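Local coordinates for protein endo-alpha-mannosidase (Bacteroides thetaiotaomicron, PDB 4ACY) that hydrolyses alpha-mannosidic linkages within glycan chains as a family GH99 endo-acting glycoside hydrolase, an activity linked to N-glycan processing, at residues F277-R291 with Y321-Q335. Numbering follows the deposited sequence. Where two conformers were deposited one is given.
Sequences FIPSVGPGYIDTRIR and YISITSFNEWHEGTQ
Ser-280 and Val-281 pair in parallel with Ser-323 and Ile-324, joining the seventh and eighth strands of the closed eight-stranded barrel, the (beta/alpha)8 or TIM-barrel fold; helix 305-316 lies in the crossover between them. Backbone bonds define the register. Ser-323 N donates to Pro-279 O (N-H...O 168°), Val-281 N to Ser-323 O at 2.8 Å, and Thr-325 N to Val-281 O, this last less straight at 148°.

Two hydroxyls extend the ladder on the side chain face turned to Phe-45 of strand 42-46. Ser-323 OG sits between its own backbone N and carbonyl carbon (chi1 58°), which brings it over Pro-279 O, 2.9 Å away and above the carbonyl plane; that oxygen therefore takes two bonds from one residue. Ser-280 OG in turn donates to Ser-323 OG at 2.7 Å, a short hydrogen-bonded chain of two buried hydroxyls ending on the Pro-279 carbonyl. On the other face Val-281 CG2 meets Ile-322 CG2 at 4.0 Å, and helix 305-316 covers Val-281.

Beyond the strand ends, the loops meet again. Ile-286 N donates to Glu-332 O, and the same carbonyl oxygen stands 3.5 Å above the plane of the Tyr-285 ring, over its centre. Thr-334 CG2 lies alongside Tyr-285, while Ile-290 CD1 packs on His-331 CB.

A salt-bridge network finishes this loop contact. The extended Arg-291 chain carries NH1 to 2.9 Å from both Glu-332 OE2 and Asp-287 OD2, each partner practically in the guanidinium plane, so one nitrogen bridges two carboxylates and probably offsets their mutual repulsion. Water 3 spans Arg-291 NH2 and Glu-332 OE2. Tyr-285 OH donates to Asp-287 OD2 at 2.6 Å, reaching it from the carboxylate face opposite Arg-291 NH1.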
loop_
_atom_site.group_PDB
_atom_site.type_symbol
_atom_site.label_atom_id
_atom_site.label_comp_id
_atom_site.label_asym_id
_atom_site.label_seq_id
_atom_site.Cartn_x
_atom_site.Cartn_y
_atom_site.Cartn_z
ATOM N N PHE A 277 1.228 4.764 -15.196
ATOM C CA PHE A 277 0.035 4.164 -14.594
ATOM C C PHE A 277 0.452 2.978 -13.736
ATOM O O PHE A 277 1.095 2.033 -14.226
ATOM C CB PHE A 277 -0.922 3.721 -15.704
ATOM C CG PHE A 277 -2.077 2.860 -15.247
ATOM C CD1 PHE A 277 -2.789 3.135 -14.067
ATOM C CD2 PHE A 277 -2.478 1.781 -16.032
ATOM C CE1 PHE A 277 -3.868 2.334 -13.697
ATOM C CE2 PHE A 277 -3.548 0.989 -15.677
ATOM C CZ PHE A 277 -4.253 1.267 -14.507
ATOM N N ILE A 278 0.075 3.017 -12.457
ATOM C CA ILE A 278 0.386 1.903 -11.560
ATOM C C ILE A 278 -0.917 1.376 -10.952
ATOM O O ILE A 278 -1.360 1.876 -9.924
ATOM C CB ILE A 278 1.404 2.317 -10.439
ATOM C CG1 ILE A 278 2.616 3.045 -11.061
ATOM C CG2 ILE A 278 1.801 1.081 -9.605
ATOM C CD1 ILE A 278 3.707 3.355 -10.053
ATOM N N PRO A 279 -1.556 0.381 -11.602
ATOM C CA PRO A 279 -2.792 -0.160 -11.034
ATOM C C PRO A 279 -2.496 -0.810 -9.689
ATOM O O PRO A 279 -1.362 -1.258 -9.452
ATOM C CB PRO A 279 -3.218 -1.229 -12.041
ATOM C CG PRO A 279 -1.939 -1.592 -12.785
ATOM C CD PRO A 279 -1.155 -0.309 -12.840
ATOM N N SER A 280 -3.502 -0.836 -8.819
ATOM C CA SER A 280 -3.398 -1.547 -7.557
ATOM C C SER A 280 -4.316 -2.758 -7.543
ATOM O O SER A 280 -5.513 -2.648 -7.828
ATOM C CB SER A 280 -3.709 -0.626 -6.372
ATOM O OG SER A 280 -2.877 0.527 -6.384
ATOM N N VAL A 281 -3.718 -3.909 -7.245
ATOM C CA VAL A 281 -4.419 -5.197 -7.208
ATOM C C VAL A 281 -4.475 -5.736 -5.797
ATOM O O VAL A 281 -3.491 -5.654 -5.054
ATOM C CB VAL A 281 -3.686 -6.237 -8.114
ATOM C CG1 VAL A 281 -4.339 -7.622 -8.034
ATOM C CG2 VAL A 281 -3.649 -5.723 -9.555
ATOM N N GLY A 282 -5.625 -6.303 -5.428
ATOM C CA GLY A 282 -5.783 -6.932 -4.126
ATOM C C GLY A 282 -6.514 -8.270 -4.185
ATOM O O GLY A 282 -7.193 -8.561 -5.173
ATOM N N PRO A 283 -6.410 -9.068 -3.111
ATOM C CA PRO A 283 -6.962 -10.441 -3.115
ATOM C C PRO A 283 -8.418 -10.523 -2.652
ATOM O O PRO A 283 -9.045 -11.592 -2.737
ATOM C CB PRO A 283 -6.039 -11.185 -2.143
ATOM C CG PRO A 283 -5.617 -10.152 -1.175
ATOM C CD PRO A 283 -5.491 -8.858 -1.977
ATOM N N GLY A 284 -8.939 -9.394 -2.164
ATOM C CA GLY A 284 -10.297 -9.303 -1.640
ATOM C C GLY A 284 -10.430 -8.016 -0.849
ATOM O O GLY A 284 -9.526 -7.170 -0.860
ATOM N N TYR A 285 -11.555 -7.852 -0.164
ATOM C CA TYR A 285 -11.750 -6.683 0.704
ATOM C C TYR A 285 -12.801 -7.041 1.740
ATOM O O TYR A 285 -13.862 -7.591 1.398
ATOM C CB TYR A 285 -12.204 -5.433 -0.081
ATOM C CG TYR A 285 -12.196 -4.199 0.811
ATOM C CD1 TYR A 285 -13.213 -3.981 1.764
ATOM C CD2 TYR A 285 -11.120 -3.311 0.777
ATOM C CE1 TYR A 285 -13.173 -2.872 2.619
ATOM C CE2 TYR A 285 -11.058 -2.206 1.634
ATOM C CZ TYR A 285 -12.083 -1.984 2.545
ATOM O OH TYR A 285 -12.003 -0.885 3.388
ATOM N N ILE A 286 -12.489 -6.766 3.000
ATOM C CA ILE A 286 -13.502 -6.777 4.053
ATOM C C ILE A 286 -13.015 -6.009 5.276
ATOM O O ILE A 286 -11.924 -6.272 5.815
ATOM C CB ILE A 286 -14.022 -8.205 4.414
ATOM C CG1 ILE A 286 -15.074 -8.109 5.529
ATOM C CG2 ILE A 286 -12.851 -9.125 4.813
ATOM C CD1 ILE A 286 -15.945 -9.386 5.717
ATOM N N ASP A 287 -13.807 -5.027 5.702
ATOM C CA ASP A 287 -13.386 -4.210 6.841
ATOM C C ASP A 287 -14.499 -4.047 7.872
ATOM O O ASP A 287 -14.526 -3.062 8.597
ATOM C CB ASP A 287 -12.880 -2.831 6.373
ATOM C CG ASP A 287 -13.978 -1.978 5.757
ATOM O OD1 ASP A 287 -15.128 -2.436 5.672
ATOM O OD2 ASP A 287 -13.680 -0.854 5.320
ATOM N N THR A 288 -15.396 -5.023 7.948
ATOM C CA THR A 288 -16.572 -4.853 8.800
ATOM C C THR A 288 -16.339 -4.923 10.306
ATOM O O THR A 288 -17.254 -4.577 11.071
ATOM C CB THR A 288 -17.722 -5.787 8.408
ATOM O OG1 THR A 288 -17.251 -7.139 8.396
ATOM C CG2 THR A 288 -18.267 -5.425 7.035
ATOM N N ARG A 289 -15.175 -5.376 10.777
ATOM C CA ARG A 289 -14.872 -5.215 12.196
ATOM C C ARG A 289 -14.676 -3.729 12.542
ATOM O O ARG A 289 -15.254 -3.227 13.528
ATOM C CB ARG A 289 -13.672 -6.073 12.616
ATOM C CG ARG A 289 -13.966 -7.575 12.574
ATOM C CD ARG A 289 -14.460 -8.070 13.925
ATOM N NE ARG A 289 -13.362 -8.580 14.733
ATOM C CZ ARG A 289 -13.432 -8.831 16.035
ATOM N NH1 ARG A 289 -14.561 -8.620 16.705
ATOM N NH2 ARG A 289 -12.364 -9.291 16.667
ATOM N N ILE A 290 -13.870 -3.026 11.740
ATOM C CA ILE A 290 -13.609 -1.607 11.998
ATOM C C ILE A 290 -14.669 -0.682 11.399
ATOM O O ILE A 290 -14.804 0.451 11.865
ATOM C CB ILE A 290 -12.175 -1.154 11.584
ATOM C CG1 ILE A 290 -11.939 -1.268 10.070
ATOM C CG2 ILE A 290 -11.107 -1.933 12.359
ATOM C CD1 ILE A 290 -11.052 -0.126 9.537
ATOM N N ARG A 291 -15.407 -1.161 10.391
ATOM C CA ARG A 291 -16.481 -0.384 9.730
ATOM C C ARG A 291 -17.732 -1.246 9.490
ATOM O O ARG A 291 -17.998 -1.676 8.364
ATOM C CB ARG A 291 -15.988 0.233 8.402
ATOM C CG ARG A 291 -14.768 1.128 8.535
ATOM C CD ARG A 291 -14.325 1.668 7.185
ATOM N NE ARG A 291 -13.152 2.531 7.301
ATOM C CZ ARG A 291 -11.985 2.312 6.699
ATOM N NH1 ARG A 291 -11.816 1.236 5.921
ATOM N NH2 ARG A 291 -10.990 3.179 6.859
ATOM N N TYR A 321 4.244 -1.169 -14.128
ATOM C CA TYR A 321 4.426 -1.387 -12.688
ATOM C C TYR A 321 3.097 -1.827 -12.147
ATOM O O TYR A 321 2.064 -1.349 -12.609
ATOM C CB TYR A 321 4.788 -0.077 -11.970
ATOM C CG TYR A 321 6.126 0.501 -12.338
ATOM C CD1 TYR A 321 6.277 1.256 -13.499
ATOM C CD2 TYR A 321 7.233 0.316 -11.512
ATOM C CE1 TYR A 321 7.504 1.799 -13.847
ATOM C CE2 TYR A 321 8.476 0.850 -11.853
ATOM C CZ TYR A 321 8.592 1.590 -13.015
ATOM O OH TYR A 321 9.810 2.112 -13.355
ATOM N N ILE A 322 3.118 -2.728 -11.177
ATOM C CA ILE A 322 1.890 -3.153 -10.505
ATOM C C ILE A 322 2.086 -3.005 -9.016
ATOM O O ILE A 322 3.139 -3.363 -8.482
ATOM C CB ILE A 322 1.477 -4.597 -10.919
ATOM C CG1 ILE A 322 1.054 -4.606 -12.396
ATOM C CG2 ILE A 322 0.324 -5.140 -10.011
ATOM C CD1 ILE A 322 0.722 -6.006 -12.932
ATOM N N SER A 323 1.076 -2.456 -8.342
ATOM C CA SER A 323 1.105 -2.363 -6.901
ATOM C C SER A 323 0.083 -3.314 -6.302
ATOM O O SER A 323 -0.952 -3.615 -6.909
ATOM C CB SER A 323 0.892 -0.917 -6.416
ATOM O OG SER A 323 -0.345 -0.375 -6.889
ATOM N N ILE A 324 0.399 -3.801 -5.110
ATOM C CA ILE A 324 -0.433 -4.773 -4.427
ATOM C C ILE A 324 -1.005 -4.170 -3.142
ATOM O O ILE A 324 -0.274 -3.808 -2.211
ATOM C CB ILE A 324 0.343 -6.081 -4.122
ATOM C CG1 ILE A 324 0.794 -6.736 -5.442
ATOM C CG2 ILE A 324 -0.538 -7.053 -3.319
ATOM C CD1 ILE A 324 1.700 -7.929 -5.236
ATOM N N THR A 325 -2.332 -4.075 -3.123
ATOM C CA THR A 325 -3.063 -3.627 -1.952
ATOM C C THR A 325 -3.687 -4.884 -1.332
ATOM O O THR A 325 -4.740 -5.314 -1.788
ATOM C CB THR A 325 -4.166 -2.624 -2.353
ATOM O OG1 THR A 325 -3.561 -1.485 -2.993
ATOM C CG2 THR A 325 -4.951 -2.164 -1.094
ATOM N N SER A 326 -3.055 -5.498 -0.326
ATOM C CA SER A 326 -1.884 -4.979 0.380
ATOM C C SER A 326 -1.015 -6.135 0.843
ATOM O O SER A 326 -1.457 -7.276 0.835
ATOM C CB SER A 326 -2.350 -4.219 1.632
ATOM O OG SER A 326 -3.120 -5.072 2.475
ATOM N N PHE A 327 0.211 -5.854 1.282
ATOM C CA PHE A 327 0.868 -6.864 2.088
ATOM C C PHE A 327 0.085 -7.093 3.394
ATOM O O PHE A 327 -0.246 -8.224 3.738
ATOM C CB PHE A 327 2.321 -6.519 2.411
ATOM C CG PHE A 327 2.999 -7.598 3.227
ATOM C CD1 PHE A 327 3.249 -8.844 2.657
ATOM C CD2 PHE A 327 3.311 -7.396 4.567
ATOM C CE1 PHE A 327 3.821 -9.866 3.395
ATOM C CE2 PHE A 327 3.891 -8.413 5.310
ATOM C CZ PHE A 327 4.154 -9.644 4.717
ATOM N N ASN A 328 -0.209 -6.030 4.136
ATOM C CA ASN A 328 -0.689 -6.235 5.499
ATOM C C ASN A 328 -1.565 -5.119 6.045
ATOM O O ASN A 328 -1.362 -4.657 7.176
ATOM C CB ASN A 328 0.478 -6.516 6.470
ATOM C CG ASN A 328 1.443 -5.341 6.607
ATOM O OD1 ASN A 328 1.538 -4.480 5.721
ATOM N ND2 ASN A 328 2.179 -5.309 7.730
ATOM N N GLU A 329 -2.544 -4.706 5.245
ATOM C CA GLU A 329 -3.583 -3.807 5.757
ATOM C C GLU A 329 -4.681 -4.717 6.300
ATOM O O GLU A 329 -5.692 -4.980 5.632
ATOM C CB GLU A 329 -4.109 -2.890 4.646
ATOM C CG GLU A 329 -4.366 -1.419 5.086
ATOM C CD GLU A 329 -5.406 -1.253 6.203
ATOM O OE1 GLU A 329 -5.757 -2.240 6.877
ATOM O OE2 GLU A 329 -5.863 -0.095 6.427
ATOM N N TRP A 330 -4.438 -5.230 7.505
ATOM C CA TRP A 330 -5.313 -6.204 8.135
ATOM C C TRP A 330 -6.700 -5.639 8.385
ATOM O O TRP A 330 -7.696 -6.367 8.255
ATOM C CB TRP A 330 -4.678 -6.755 9.430
ATOM C CG TRP A 330 -3.559 -7.713 9.124
ATOM C CD1 TRP A 330 -2.237 -7.411 8.990
ATOM C CD2 TRP A 330 -3.678 -9.127 8.864
ATOM N NE1 TRP A 330 -1.519 -8.544 8.687
ATOM C CE2 TRP A 330 -2.379 -9.607 8.588
ATOM C CE3 TRP A 330 -4.758 -10.029 8.832
ATOM C CZ2 TRP A 330 -2.120 -10.961 8.302
ATOM C CZ3 TRP A 330 -4.497 -11.372 8.546
ATOM C CH2 TRP A 330 -3.185 -11.817 8.282
ATOM N N HIS A 331 -6.787 -4.345 8.705
ATOM C CA HIS A 331 -8.101 -3.772 9.040
ATOM C C HIS A 331 -9.043 -3.871 7.870
ATOM O O HIS A 331 -10.254 -3.942 8.062
ATOM C CB HIS A 331 -8.019 -2.298 9.444
ATOM C CG HIS A 331 -6.979 -1.998 10.471
ATOM N ND1 HIS A 331 -6.967 -2.582 11.720
ATOM C CD2 HIS A 331 -5.937 -1.140 10.440
ATOM C CE1 HIS A 331 -5.935 -2.115 12.406
ATOM N NE2 HIS A 331 -5.303 -1.229 11.655
ATOM N N GLU A 332 -8.493 -3.874 6.656
ATOM C CA GLU A 332 -9.321 -3.819 5.457
ATOM C C GLU A 332 -9.417 -5.150 4.719
ATOM O O GLU A 332 -10.051 -5.240 3.671
ATOM C CB GLU A 332 -8.830 -2.711 4.523
ATOM C CG GLU A 332 -9.034 -1.341 5.166
ATOM C CD GLU A 332 -8.745 -0.187 4.249
ATOM O OE1 GLU A 332 -7.975 -0.351 3.268
ATOM O OE2 GLU A 332 -9.248 0.927 4.553
ATOM N N GLY A 333 -8.818 -6.183 5.299
ATOM C CA GLY A 333 -8.980 -7.539 4.764
ATOM C C GLY A 333 -8.375 -7.683 3.384
ATOM O O GLY A 333 -8.813 -8.511 2.582
ATOM N N THR A 334 -7.384 -6.849 3.089
ATOM C CA THR A 334 -6.754 -6.886 1.774
ATOM C C THR A 334 -5.394 -7.576 1.792
ATOM O O THR A 334 -4.742 -7.625 0.760
ATOM C CB THR A 334 -6.580 -5.465 1.186
ATOM O OG1 THR A 334 -5.792 -4.677 2.082
ATOM C CG2 THR A 334 -7.943 -4.801 0.973
ATOM N N GLN A 335 -4.987 -8.116 2.947
ATOM C CA GLN A 335 -3.620 -8.618 3.142
ATOM C C GLN A 335 -3.321 -9.872 2.318
ATOM O O GLN A 335 -4.191 -10.731 2.158
ATOM C CB GLN A 335 -3.322 -8.846 4.638
ATOM C CG GLN A 335 -3.938 -10.098 5.278
ATOM C CD GLN A 335 -5.479 -10.111 5.338
ATOM O OE1 GLN A 335 -6.139 -9.064 5.455
ATOM N NE2 GLN A 335 -6.045 -11.297 5.279
HETATM O O HOH W 1 -10.395 -7.111 7.962
HETATM O O HOH W 2 -11.939 -4.975 10.016
HETATM O O HOH W 3 -8.374 3.020 5.866
#